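Local coordinates for DNA repair protein PprA (Deinococcus deserti, PDB 6MC8) that binds DNA, forms filaments and takes part in radiation-induced DNA damage repair and genome segregation, at residues 42-48 with 75-80; 48-52 with 68-72; 119-123 with 255-259; 177-181 with 193-197; 248-252 with 302-307. The protein carries 2 engineered substitutions. All blocks are in the same frame, centred on the assembly; numbering follows the deposited sequence.

Overall arrangement
Contact 1 touches both contact 2 and contact 3, and contact 5 adjoins contact 3. Contacts 1 and 2 share Leu48 and helix 62-80, with centres about 10 Å apart, and contact 2 is nested inside the loop that contact 1 closes. Contact 3 touches contact 1 where Phe257 meets Trp80 and Leu42; their centres are about 11 Å apart. Contact 5 joins contact 3 through Asn250, whose carbonyl oxygen probably hydrogen-bonds to His256 NE2. Contact 4, in the four-stranded sheet, touches none of the others. Its centre is about 16 Å from that of contact 1 and about 28 Å from that of contact 5. None of the five contacts is touched by the second chain of the dimer.

Contact 1: residues 42-48 with 75-80; sequences LVATAGL and LAHDRW
The methyl of Ala46 is the small bump at the middle of this contact. It sits on the helix beside Ala76, with Ala46 CB 3.7 Å from Ala76 CA, and is bordered by the Trp80 indole and the Arg79 CB. Val43 CG1 rests on the Ala76 methyl from the next turn back. At one end the edge of the Trp80 indole fits against Leu42 and Thr45, with Leu42 O at that edge. Its CH2 meets Leu42 CG at 3.7 Å, the two side chains crossing at about a right angle. Trp80 NE1 donates to Thr45 OG1 at 3.2 Å, with the oxygen close to the ring plane. The segment 42-48 carries a Schellman motif with Gly47 at C-prime: Leu48 N reaches back to Val43 O, and Gly47 N to Ala44 O. This turn places Leu48 over helix 62-80, where its CG meets Leu75 CD2 at 3.8 Å. Arg79 is extended from CG to NE. It runs past Ala46 so that NH1 donates to Ala46 O at 3.2 Å, with an N-H...O angle of 161°. The Trp80 ring also meets that of Phe257.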
# COMPACT_ATOMS: atom_id res chain seq x y z
N LEU A 42 -15.88 -16.62 27.39
CA LEU A 42 -15.81 -16.70 25.93
C LEU A 42 -14.37 -16.65 25.44
O LEU A 42 -13.96 -17.48 24.62
CB LEU A 42 -16.62 -15.57 25.31
CG LEU A 42 -16.61 -15.52 23.79
CD1 LEU A 42 -17.21 -16.78 23.23
CD2 LEU A 42 -17.35 -14.30 23.29
N VAL A 43 -13.58 -15.69 25.93
CA VAL A 43 -12.22 -15.54 25.45
C VAL A 43 -11.25 -16.51 26.09
O VAL A 43 -10.10 -16.61 25.65
CB VAL A 43 -11.72 -14.09 25.64
CG1 VAL A 43 -12.56 -13.14 24.82
CG2 VAL A 43 -11.73 -13.70 27.10
N ALA A 44 -11.68 -17.26 27.11
CA ALA A 44 -10.86 -18.33 27.65
C ALA A 44 -10.83 -19.54 26.73
O ALA A 44 -9.95 -20.39 26.87
CB ALA A 44 -11.34 -18.74 29.03
N THR A 45 -11.77 -19.64 25.79
CA THR A 45 -11.69 -20.65 24.74
C THR A 45 -10.58 -20.35 23.75
O THR A 45 -10.15 -21.25 23.02
CB THR A 45 -13.02 -20.76 24.00
OG1 THR A 45 -13.31 -19.53 23.33
CG2 THR A 45 -14.14 -21.07 24.98
N ALA A 46 -10.10 -19.11 23.70
CA ALA A 46 -8.91 -18.75 22.95
C ALA A 46 -7.66 -18.68 23.81
O ALA A 46 -6.63 -18.23 23.33
CB ALA A 46 -9.13 -17.42 22.23
N GLY A 47 -7.73 -19.11 25.06
CA GLY A 47 -6.56 -19.15 25.91
C GLY A 47 -6.29 -17.89 26.69
O GLY A 47 -5.21 -17.78 27.28
N LEU A 48 -7.22 -16.95 26.72
CA LEU A 48 -7.00 -15.68 27.40
C LEU A 48 -7.47 -15.75 28.84
O LEU A 48 -8.49 -16.37 29.15
CB LEU A 48 -7.73 -14.55 26.68
CG LEU A 48 -7.17 -13.91 25.42
CD1 LEU A 48 -7.36 -14.76 24.18
CD2 LEU A 48 -7.83 -12.58 25.23
N LEU A 75 -7.70 -10.37 20.20
CA LEU A 75 -6.76 -11.46 20.44
C LEU A 75 -7.46 -12.81 20.33
O LEU A 75 -6.86 -13.80 19.89
CB LEU A 75 -6.10 -11.30 21.81
CG LEU A 75 -5.02 -12.32 22.17
CD1 LEU A 75 -3.89 -12.28 21.15
CD2 LEU A 75 -4.48 -12.07 23.56
N ALA A 76 -8.74 -12.87 20.70
CA ALA A 76 -9.50 -14.10 20.56
C ALA A 76 -9.78 -14.42 19.09
O ALA A 76 -9.79 -15.59 18.70
CB ALA A 76 -10.79 -14.02 21.36
N HIS A 77 -10.01 -13.39 18.27
CA HIS A 77 -10.25 -13.63 16.85
C HIS A 77 -8.98 -13.98 16.10
O HIS A 77 -9.04 -14.61 15.04
CB HIS A 77 -10.93 -12.43 16.20
CG HIS A 77 -12.41 -12.40 16.40
ND1 HIS A 77 -13.25 -13.29 15.78
CD2 HIS A 77 -13.21 -11.58 17.12
CE1 HIS A 77 -14.50 -13.04 16.12
NE2 HIS A 77 -14.50 -12.00 16.93
N ASP A 78 -7.82 -13.60 16.64
CA ASP A 78 -6.56 -14.04 16.05
C ASP A 78 -6.36 -15.54 16.25
O ASP A 78 -5.65 -16.19 15.48
CB ASP A 78 -5.38 -13.28 16.66
CG ASP A 78 -5.34 -11.84 16.25
OD1 ASP A 78 -5.79 -11.52 15.13
OD2 ASP A 78 -4.85 -11.01 17.04
N ARG A 79 -6.99 -16.09 17.27
CA ARG A 79 -6.79 -17.48 17.65
C ARG A 79 -7.95 -18.37 17.26
O ARG A 79 -7.74 -19.55 16.96
CB ARG A 79 -6.52 -17.54 19.15
CG ARG A 79 -5.22 -16.86 19.48
CD ARG A 79 -5.00 -16.76 20.95
NE ARG A 79 -3.69 -16.22 21.26
CZ ARG A 79 -3.22 -16.06 22.49
NH1 ARG A 79 -3.97 -16.39 23.53
NH2 ARG A 79 -2.01 -15.57 22.67
N TRP A 80 -9.17 -17.83 17.22
CA TRP A 80 -10.31 -18.57 16.70
C TRP A 80 -10.14 -18.88 15.21
O TRP A 80 -10.58 -19.94 14.75
CB TRP A 80 -11.58 -17.78 16.95
CG TRP A 80 -12.03 -17.81 18.37
CD1 TRP A 80 -11.70 -18.74 19.31
CD2 TRP A 80 -12.80 -16.82 19.05
NE1 TRP A 80 -12.28 -18.42 20.51
CE2 TRP A 80 -12.95 -17.24 20.38
CE3 TRP A 80 -13.40 -15.62 18.65
CZ2 TRP A 80 -13.68 -16.51 21.31
CZ3 TRP A 80 -14.12 -14.90 19.57
CH2 TRP A 80 -14.25 -15.35 20.89

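Contact 2: residues 48-52 with 68-72; sequences LQSDV and QLTQE
In Ser50, OG is turned opposite the backbone N (chi1 -179°), where it meets Glu72 OE1. In Glu72, CG lies beside the backbone N (chi1 -68°) and the chain beyond it is extended, which carries the carboxylate across to the loop. The two oxygens then grip different groups. Ser50 OG donates to Glu72 OE1 at 2.5 Å, and Asp51 N donates to Glu72 OE2 at 2.8 Å in a nearly straight bond (169°). Both bonds use the syn lone pairs, so the carboxylate faces the loop with its two-oxygen end. OE2 has a second donor from its own helix. Gln68, bent at chi2, brings NE2 to Glu72 OE2 at 3.2 Å, from above the carboxylate plane. Three bonds thus limit the rotation of this buried acid and probably help to stabilise its charge. Asp51 OD2 is also near, 4.6 Å from Glu72 OE2, and may oppose that effect. Ser50 OG also accepts a weak capping bond from Val52 N, at the start of helix 52-57. Apolar groups flank the polar centre. Val52 CG2 packs on Leu69 CD2 at 3.6 Å, the two side chains crossing at about a right angle. Val52 CG2 also touches Gln68 CG. On the other flank Leu48 CD2 lies against Glu72 CB at 3.7 Å. The contact ties the loop between helices 35-43 and 52-57 to helix 62-80. Phe39 of helix 35-43 touches Leu69 and Glu72, and Ala91 and Leu93 of strand 89-95 lie against Leu69.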
# COMPACT_ATOMS: atom_id res chain seq x y z
N LEU A 48 -7.22 -16.95 26.72
CA LEU A 48 -7.00 -15.68 27.40
C LEU A 48 -7.47 -15.75 28.84
O LEU A 48 -8.49 -16.37 29.15
CB LEU A 48 -7.73 -14.55 26.68
CG LEU A 48 -7.17 -13.91 25.42
CD1 LEU A 48 -7.36 -14.76 24.18
CD2 LEU A 48 -7.83 -12.58 25.23
N GLN A 49 -6.74 -15.06 29.70
CA GLN A 49 -7.20 -14.81 31.07
C GLN A 49 -7.64 -13.35 31.05
O GLN A 49 -6.81 -12.51 30.97
CB GLN A 49 -6.11 -15.13 32.08
CG GLN A 49 -6.08 -16.58 32.50
CD GLN A 49 -4.83 -16.86 33.27
OE1 GLN A 49 -3.79 -16.36 32.94
NE2 GLN A 49 -4.92 -17.66 34.31
N SER A 50 -8.93 -13.10 31.13
CA SER A 50 -9.47 -11.76 30.92
C SER A 50 -9.20 -10.86 32.12
O SER A 50 -9.26 -11.29 33.27
CB SER A 50 -10.98 -11.84 30.66
OG SER A 50 -11.53 -10.56 30.44
N ASP A 51 -8.88 -9.60 31.83
CA ASP A 51 -8.57 -8.62 32.85
C ASP A 51 -9.70 -7.64 33.11
O ASP A 51 -9.53 -6.71 33.90
CB ASP A 51 -7.31 -7.84 32.46
CG ASP A 51 -6.06 -8.67 32.54
OD1 ASP A 51 -5.99 -9.58 33.38
OD2 ASP A 51 -5.13 -8.41 31.75
N VAL A 52 -10.86 -7.83 32.48
CA VAL A 52 -11.88 -6.78 32.45
C VAL A 52 -12.59 -6.69 33.80
O VAL A 52 -12.91 -5.59 34.27
CB VAL A 52 -12.86 -7.04 31.29
CG1 VAL A 52 -13.87 -5.92 31.19
CG2 VAL A 52 -12.11 -7.19 30.00
N GLN A 68 -10.22 -2.59 26.86
CA GLN A 68 -9.72 -3.92 27.20
C GLN A 68 -10.60 -5.01 26.61
O GLN A 68 -10.10 -6.07 26.23
CB GLN A 68 -9.62 -4.06 28.72
CG GLN A 68 -8.95 -5.33 29.20
CD GLN A 68 -7.49 -5.39 28.83
OE1 GLN A 68 -6.79 -4.39 28.86
NE2 GLN A 68 -7.01 -6.58 28.52
N LEU A 69 -11.89 -4.74 26.48
CA LEU A 69 -12.84 -5.70 25.87
C LEU A 69 -12.49 -5.90 24.40
O LEU A 69 -12.51 -7.01 23.93
CB LEU A 69 -14.26 -5.20 26.06
CG LEU A 69 -14.85 -5.40 27.45
CD1 LEU A 69 -16.22 -4.82 27.51
CD2 LEU A 69 -14.91 -6.85 27.79
N THR A 70 -12.18 -4.81 23.74
CA THR A 70 -11.77 -4.78 22.34
C THR A 70 -10.43 -5.47 22.18
O THR A 70 -10.25 -6.12 21.21
CB THR A 70 -11.75 -3.33 21.86
OG1 THR A 70 -13.09 -2.90 22.02
CG2 THR A 70 -11.31 -3.17 20.43
N GLN A 71 -9.52 -5.26 23.11
CA GLN A 71 -8.18 -5.86 23.02
C GLN A 71 -8.31 -7.37 23.12
O GLN A 71 -7.70 -8.03 22.34
CB GLN A 71 -7.24 -5.25 24.05
CG GLN A 71 -5.90 -5.95 24.14
CD GLN A 71 -4.96 -5.41 25.19
OE1 GLN A 71 -4.76 -5.99 26.23
NE2 GLN A 71 -4.34 -4.29 24.90
N GLU A 72 -9.17 -7.85 24.01
CA GLU A 72 -9.29 -9.28 24.23
C GLU A 72 -10.11 -9.95 23.14
O GLU A 72 -9.88 -11.11 22.81
CB GLU A 72 -9.89 -9.53 25.61
CG GLU A 72 -8.97 -9.13 26.74
CD GLU A 72 -9.59 -9.33 28.10
OE1 GLU A 72 -10.78 -9.67 28.18
OE2 GLU A 72 -8.87 -9.16 29.11

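Contact 3: residues 119-123 with 255-259; sequences ARAIA and AHFAV
His256 and Phe257 pack against the first turn of helix 119-127. They belong to the irregular segment that leads from helix 245-250 to strand 261-267, so the contact is a helix-to-loop packing between distant parts of the chain. The tight part takes in both rings. Phe257 is buried and turns the CZ corner of its ring toward the helix. Ala123 CB approaches it obliquely, 3.7 Å from Phe257 CZ. Ile122 CG2 meets the ring edge, 3.8 Å from the same Phe257 CZ, and the two side chains cross at about a right angle. The small side chains of Ala119 and Ala123 let the loop come close to the helix, and Ala123 CB lies 3.5 Å from His256 O. The His256 imidazole, though partly exposed, is packed on both faces. Arg120 CB sits over one face in a CH-pi contact, and Ala255 CB lies on the opposite face. The polar edge of the ring is used by His256 NE2, which hydrogen-bonds to Asn250 O.

The loose side belongs to Arg120, which is exposed. Its chain runs outward from the backbone and bends at chi3 (-76°), which leaves its guanidinium almost perpendicular to the imidazole, with the planes 84° apart. The base of the same side chain stays close: Arg120 CB is 3.8 Å from the His256 ring centroid, 25° off the ring normal.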
# COMPACT_ATOMS: atom_id res chain seq x y z
N ALA A 119 -23.63 -18.63 23.06
CA ALA A 119 -22.41 -18.92 22.32
C ALA A 119 -22.71 -19.42 20.91
O ALA A 119 -21.96 -19.12 19.97
CB ALA A 119 -21.58 -19.95 23.08
N ARG A 120 -23.79 -20.20 20.75
CA ARG A 120 -24.18 -20.67 19.43
C ARG A 120 -24.60 -19.51 18.53
O ARG A 120 -24.26 -19.48 17.34
CB ARG A 120 -25.31 -21.69 19.55
CG ARG A 120 -25.84 -22.19 18.21
CD ARG A 120 -26.89 -23.27 18.35
NE ARG A 120 -26.31 -24.57 18.69
CZ ARG A 120 -27.03 -25.64 19.00
NH1 ARG A 120 -28.35 -25.58 19.02
NH2 ARG A 120 -26.42 -26.78 19.30
N ALA A 121 -25.31 -18.53 19.10
CA ALA A 121 -25.80 -17.40 18.32
C ALA A 121 -24.66 -16.47 17.90
O ALA A 121 -24.68 -15.91 16.81
CB ALA A 121 -26.86 -16.64 19.11
N ILE A 122 -23.67 -16.30 18.78
CA ILE A 122 -22.52 -15.45 18.46
C ILE A 122 -21.65 -16.11 17.40
O ILE A 122 -21.19 -15.46 16.46
CB ILE A 122 -21.74 -15.13 19.74
CG1 ILE A 122 -22.55 -14.23 20.66
CG2 ILE A 122 -20.40 -14.48 19.44
CD1 ILE A 122 -21.99 -14.12 22.06
N ALA A 123 -21.44 -17.43 17.52
CA ALA A 123 -20.63 -18.15 16.55
C ALA A 123 -21.33 -18.24 15.21
O ALA A 123 -20.68 -18.30 14.16
CB ALA A 123 -20.29 -19.54 17.08
N ALA A 255 -18.21 -25.41 23.22
CA ALA A 255 -18.87 -26.17 22.18
C ALA A 255 -19.05 -25.39 20.88
O ALA A 255 -19.58 -25.95 19.92
CB ALA A 255 -20.24 -26.64 22.65
N HIS A 256 -18.63 -24.13 20.84
CA HIS A 256 -18.92 -23.27 19.70
C HIS A 256 -17.72 -22.45 19.25
O HIS A 256 -17.83 -21.72 18.26
CB HIS A 256 -20.09 -22.34 20.03
CG HIS A 256 -21.31 -23.07 20.47
ND1 HIS A 256 -22.12 -23.75 19.59
CD2 HIS A 256 -21.83 -23.28 21.70
CE1 HIS A 256 -23.10 -24.33 20.25
NE2 HIS A 256 -22.95 -24.06 21.54
N PHE A 257 -16.59 -22.56 19.93
CA PHE A 257 -15.39 -21.81 19.60
C PHE A 257 -14.18 -22.68 19.85
O PHE A 257 -14.08 -23.34 20.89
CB PHE A 257 -15.29 -20.52 20.42
CG PHE A 257 -16.26 -19.46 20.01
CD1 PHE A 257 -15.94 -18.57 19.00
CD2 PHE A 257 -17.50 -19.36 20.61
CE1 PHE A 257 -16.82 -17.60 18.61
CE2 PHE A 257 -18.40 -18.39 20.22
CZ PHE A 257 -18.05 -17.50 19.22
N ALA A 258 -13.25 -22.70 18.90
CA ALA A 258 -12.03 -23.46 19.02
C ALA A 258 -10.86 -22.62 18.52
O ALA A 258 -11.03 -21.69 17.74
CB ALA A 258 -12.10 -24.78 18.24
N VAL A 259 -9.66 -22.98 18.99
CA VAL A 259 -8.43 -22.33 18.54
C VAL A 259 -7.95 -23.01 17.27
O VAL A 259 -7.74 -24.22 17.24
CB VAL A 259 -7.35 -22.39 19.63
CG1 VAL A 259 -6.02 -21.92 19.09
CG2 VAL A 259 -7.74 -21.53 20.79

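Contact 4: residues 177-181 with 193-197; sequences AQTWT and EVHRP
Strands 179-181 and 193-195 run antiparallel, with short axes 4.6 Å apart at closest approach and an angle of 157° between their directions. Trp180 and His195 form a hydrogen-bonded pair, Trp180 N to His195 O and His195 N to Trp180 O, both 2.7 Å. Thr181 and Val194 form the next, non-hydrogen-bonded pair. Thr181 also uses its side chain: OG1, opposite the backbone N, donates to Glu193 O at 2.8 Å. The donor is tilted from that carbonyl plane. Thr179 CG2 meets Val194 CG1 at 3.7 Å. These strands are the arms of the beta hairpin 179-186/189-195, the central pair of a four-stranded antiparallel sheet. The face with Thr181 and Val194 is covered by helix 274-304, where Val194 touches Ala284 and Leu288. The other face carries Trp180 and His195. There Trp172 of strand 168-176 touches Trp180 and meets the His195 ring, and His195 ND1 hydrogen-bonds to Ser261 OG. At the open end of the hairpin Arg196 reaches back over the turn at residues 177-178. Its NE donates to Ala177 O at 2.8 Å in an almost straight bond of 174°, with the oxygen in the guanidinium plane. The chain bends at chi3 (-65°) to bring NE there, and the aliphatic part crosses Gln178 at about a right angle, with Arg196 CG 3.8 Å from Gln178 CB. The guanidinium has further partners in helix 274-304: NH1 hydrogen-bonds to Gln292, and NH2 forms a salt bridge with Asp289.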
# COMPACT_ATOMS: atom_id res chain seq x y z
N ALA A 177 2.65 -30.30 9.22
CA ALA A 177 1.90 -30.66 10.45
C ALA A 177 0.46 -30.14 10.44
O ALA A 177 0.03 -29.70 11.48
CB ALA A 177 2.67 -30.13 11.62
N GLN A 178 -0.20 -30.23 9.29
CA GLN A 178 -1.56 -29.71 8.99
C GLN A 178 -1.56 -28.19 9.15
O GLN A 178 -2.60 -27.65 9.21
CB GLN A 178 -2.65 -30.34 9.84
CG GLN A 178 -2.88 -31.80 9.58
CD GLN A 178 -3.87 -32.37 10.56
OE1 GLN A 178 -4.35 -31.69 11.46
NE2 GLN A 178 -4.18 -33.63 10.40
N THR A 179 -0.40 -27.56 9.02
CA THR A 179 -0.26 -26.14 9.28
C THR A 179 -0.12 -25.36 7.98
O THR A 179 0.65 -25.74 7.09
CB THR A 179 0.95 -25.91 10.20
OG1 THR A 179 0.60 -26.25 11.55
CG2 THR A 179 1.50 -24.52 10.12
N TRP A 180 -0.89 -24.28 7.86
CA TRP A 180 -0.83 -23.36 6.74
C TRP A 180 -0.50 -21.97 7.25
O TRP A 180 -0.92 -21.58 8.34
CB TRP A 180 -2.14 -23.37 5.98
CG TRP A 180 -2.31 -24.61 5.17
CD1 TRP A 180 -2.72 -25.82 5.61
CD2 TRP A 180 -2.12 -24.73 3.76
NE1 TRP A 180 -2.77 -26.71 4.57
CE2 TRP A 180 -2.40 -26.06 3.42
CE3 TRP A 180 -1.73 -23.85 2.76
CZ2 TRP A 180 -2.31 -26.53 2.12
CZ3 TRP A 180 -1.64 -24.32 1.47
CH2 TRP A 180 -1.93 -25.65 1.16
N THR A 181 0.27 -21.22 6.47
CA THR A 181 0.79 -19.95 6.95
C THR A 181 0.73 -18.88 5.86
O THR A 181 0.71 -19.17 4.67
CB THR A 181 2.22 -20.11 7.49
OG1 THR A 181 2.67 -18.88 8.06
CG2 THR A 181 3.17 -20.54 6.41
N GLU A 193 0.44 -15.28 10.19
CA GLU A 193 -0.57 -16.16 10.74
C GLU A 193 -0.13 -17.59 10.52
O GLU A 193 0.37 -17.93 9.44
CB GLU A 193 -1.93 -15.91 10.10
CG GLU A 193 -3.05 -16.77 10.65
CD GLU A 193 -4.37 -16.51 9.97
OE1 GLU A 193 -4.41 -15.69 9.04
OE2 GLU A 193 -5.38 -17.12 10.38
N VAL A 194 -0.29 -18.43 11.53
CA VAL A 194 -0.05 -19.86 11.45
C VAL A 194 -1.35 -20.57 11.81
O VAL A 194 -1.89 -20.35 12.90
CB VAL A 194 1.10 -20.29 12.36
CG1 VAL A 194 1.15 -21.78 12.51
CG2 VAL A 194 2.42 -19.81 11.80
N HIS A 195 -1.85 -21.40 10.90
CA HIS A 195 -3.20 -21.93 10.98
C HIS A 195 -3.21 -23.45 10.87
O HIS A 195 -2.70 -24.00 9.90
CB HIS A 195 -4.07 -21.34 9.88
CG HIS A 195 -5.47 -21.86 9.85
ND1 HIS A 195 -6.43 -21.44 10.74
CD2 HIS A 195 -6.07 -22.76 9.04
CE1 HIS A 195 -7.57 -22.06 10.47
NE2 HIS A 195 -7.37 -22.87 9.45
N ARG A 196 -3.80 -24.11 11.86
CA ARG A 196 -4.13 -25.53 11.77
C ARG A 196 -5.63 -25.65 12.00
O ARG A 196 -6.12 -25.18 13.05
CB ARG A 196 -3.36 -26.37 12.78
CG ARG A 196 -3.58 -27.86 12.58
CD ARG A 196 -2.92 -28.71 13.64
NE ARG A 196 -1.47 -28.62 13.61
CZ ARG A 196 -0.75 -28.08 14.58
NH1 ARG A 196 -1.35 -27.57 15.65
NH2 ARG A 196 0.56 -28.04 14.49
N PRO A 197 -6.38 -26.24 11.07
CA PRO A 197 -7.85 -26.21 11.15
C PRO A 197 -8.41 -27.00 12.32
O PRO A 197 -8.01 -28.14 12.58
CB PRO A 197 -8.28 -26.81 9.81
CG PRO A 197 -7.12 -26.61 8.92
CD PRO A 197 -5.92 -26.76 9.78

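Contact 5: residues 248-252 with 302-307; sequences ALNQL and VLSGGL
The last turn of helix 245-250 faces the end of helix 274-304 and the tail that follows it, with Ala248 and Leu307 CA atoms 5.9 Å apart. The tail leaves the helix through Gly305 and Gly306. Leu307 then takes up positive phi (57°) and swings its side chain toward the shorter helix. With CG beside its own backbone N (chi1 -60°), Leu307 sends CD2 over the backbone of Leu249, 3.7 Å from Leu249 N and 3.8 Å from Leu249 CB. The same Leu307 CD2 touches Leu252 CD1 at 3.8 Å, so this one methyl touches both Leu249 and Leu252. Leu252 and Val302 reach toward each other tip to tip, with Leu252 CD1 4.0 Å from Val302 CG1. Leu249 CD2 meets Leu303 CD2 at 3.9 Å, and Leu234 of helix 218-237 touches both residues. Polar bonds hold the helix end and the tail from outside the pair: His242 hydrogen-bonds to Leu307 O, and Arg241 to Gly306 O and Leu303 O. Between the two segments the side-chain contacts are wholly aliphatic, so their attraction rests on shape and on burial from water.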
# COMPACT_ATOMS: atom_id res chain seq x y z
N ALA A 248 -25.68 -29.30 28.86
CA ALA A 248 -24.89 -28.33 29.60
C ALA A 248 -23.63 -27.97 28.84
O ALA A 248 -23.14 -26.84 28.94
CB ALA A 248 -24.54 -28.89 30.99
N LEU A 249 -23.09 -28.89 28.08
CA LEU A 249 -21.91 -28.62 27.23
C LEU A 249 -22.30 -27.66 26.10
O LEU A 249 -21.52 -26.87 25.75
CB LEU A 249 -21.38 -29.96 26.71
CG LEU A 249 -20.15 -29.92 25.83
CD1 LEU A 249 -18.97 -29.37 26.58
CD2 LEU A 249 -19.82 -31.28 25.30
N ASN A 250 -23.50 -27.78 25.57
CA ASN A 250 -24.01 -26.93 24.46
C ASN A 250 -24.14 -25.46 24.84
O ASN A 250 -24.09 -24.68 23.96
CB ASN A 250 -25.21 -27.54 23.74
CG ASN A 250 -25.00 -27.48 22.25
OD1 ASN A 250 -24.08 -28.10 21.73
ND2 ASN A 250 -25.83 -26.70 21.58
N GLN A 251 -24.40 -25.13 26.10
CA GLN A 251 -24.47 -23.73 26.55
C GLN A 251 -23.07 -23.19 26.79
O GLN A 251 -22.96 -22.05 27.09
CB GLN A 251 -25.22 -23.61 27.87
CG GLN A 251 -26.51 -24.38 27.93
CD GLN A 251 -27.49 -23.98 26.86
OE1 GLN A 251 -27.75 -22.82 26.64
NE2 GLN A 251 -28.05 -24.96 26.20
N LEU A 252 -22.06 -24.01 26.71
CA LEU A 252 -20.72 -23.52 26.94
C LEU A 252 -20.12 -22.98 25.64
O LEU A 252 -20.42 -23.47 24.56
CB LEU A 252 -19.83 -24.63 27.49
CG LEU A 252 -20.19 -25.23 28.85
CD1 LEU A 252 -19.24 -26.36 29.16
CD2 LEU A 252 -20.17 -24.20 29.95
N VAL A 302 -13.48 -30.92 31.39
CA VAL A 302 -14.91 -30.64 31.38
C VAL A 302 -15.70 -31.90 31.08
O VAL A 302 -16.77 -32.14 31.66
CB VAL A 302 -15.20 -29.50 30.37
CG1 VAL A 302 -16.67 -29.30 30.15
CG2 VAL A 302 -14.60 -28.21 30.87
N LEU A 303 -15.18 -32.76 30.20
CA LEU A 303 -15.90 -33.97 29.85
C LEU A 303 -15.80 -35.03 30.94
O LEU A 303 -16.66 -35.91 31.04
CB LEU A 303 -15.38 -34.52 28.52
CG LEU A 303 -15.59 -33.61 27.31
CD1 LEU A 303 -14.99 -34.22 26.06
CD2 LEU A 303 -17.06 -33.27 27.13
N SER A 304 -14.75 -34.98 31.76
CA SER A 304 -14.58 -35.97 32.81
C SER A 304 -15.12 -35.49 34.14
O SER A 304 -15.91 -36.20 34.78
CB SER A 304 -13.10 -36.33 32.93
OG SER A 304 -12.89 -37.28 33.96
N GLY A 305 -14.73 -34.30 34.58
CA GLY A 305 -15.09 -33.83 35.90
C GLY A 305 -16.18 -32.78 35.94
O GLY A 305 -16.85 -32.62 36.96
N GLY A 306 -16.36 -32.05 34.85
CA GLY A 306 -17.29 -30.95 34.79
C GLY A 306 -18.68 -31.36 34.35
O GLY A 306 -19.11 -32.49 34.56
N LEU A 307 -19.37 -30.39 33.72
CA LEU A 307 -20.74 -30.53 33.22
C LEU A 307 -21.72 -30.94 34.32
O LEU A 307 -22.60 -31.77 34.12
CB LEU A 307 -20.81 -31.51 32.04
CG LEU A 307 -19.97 -31.13 30.83
CD1 LEU A 307 -20.11 -32.16 29.74
CD2 LEU A 307 -20.35 -29.77 30.34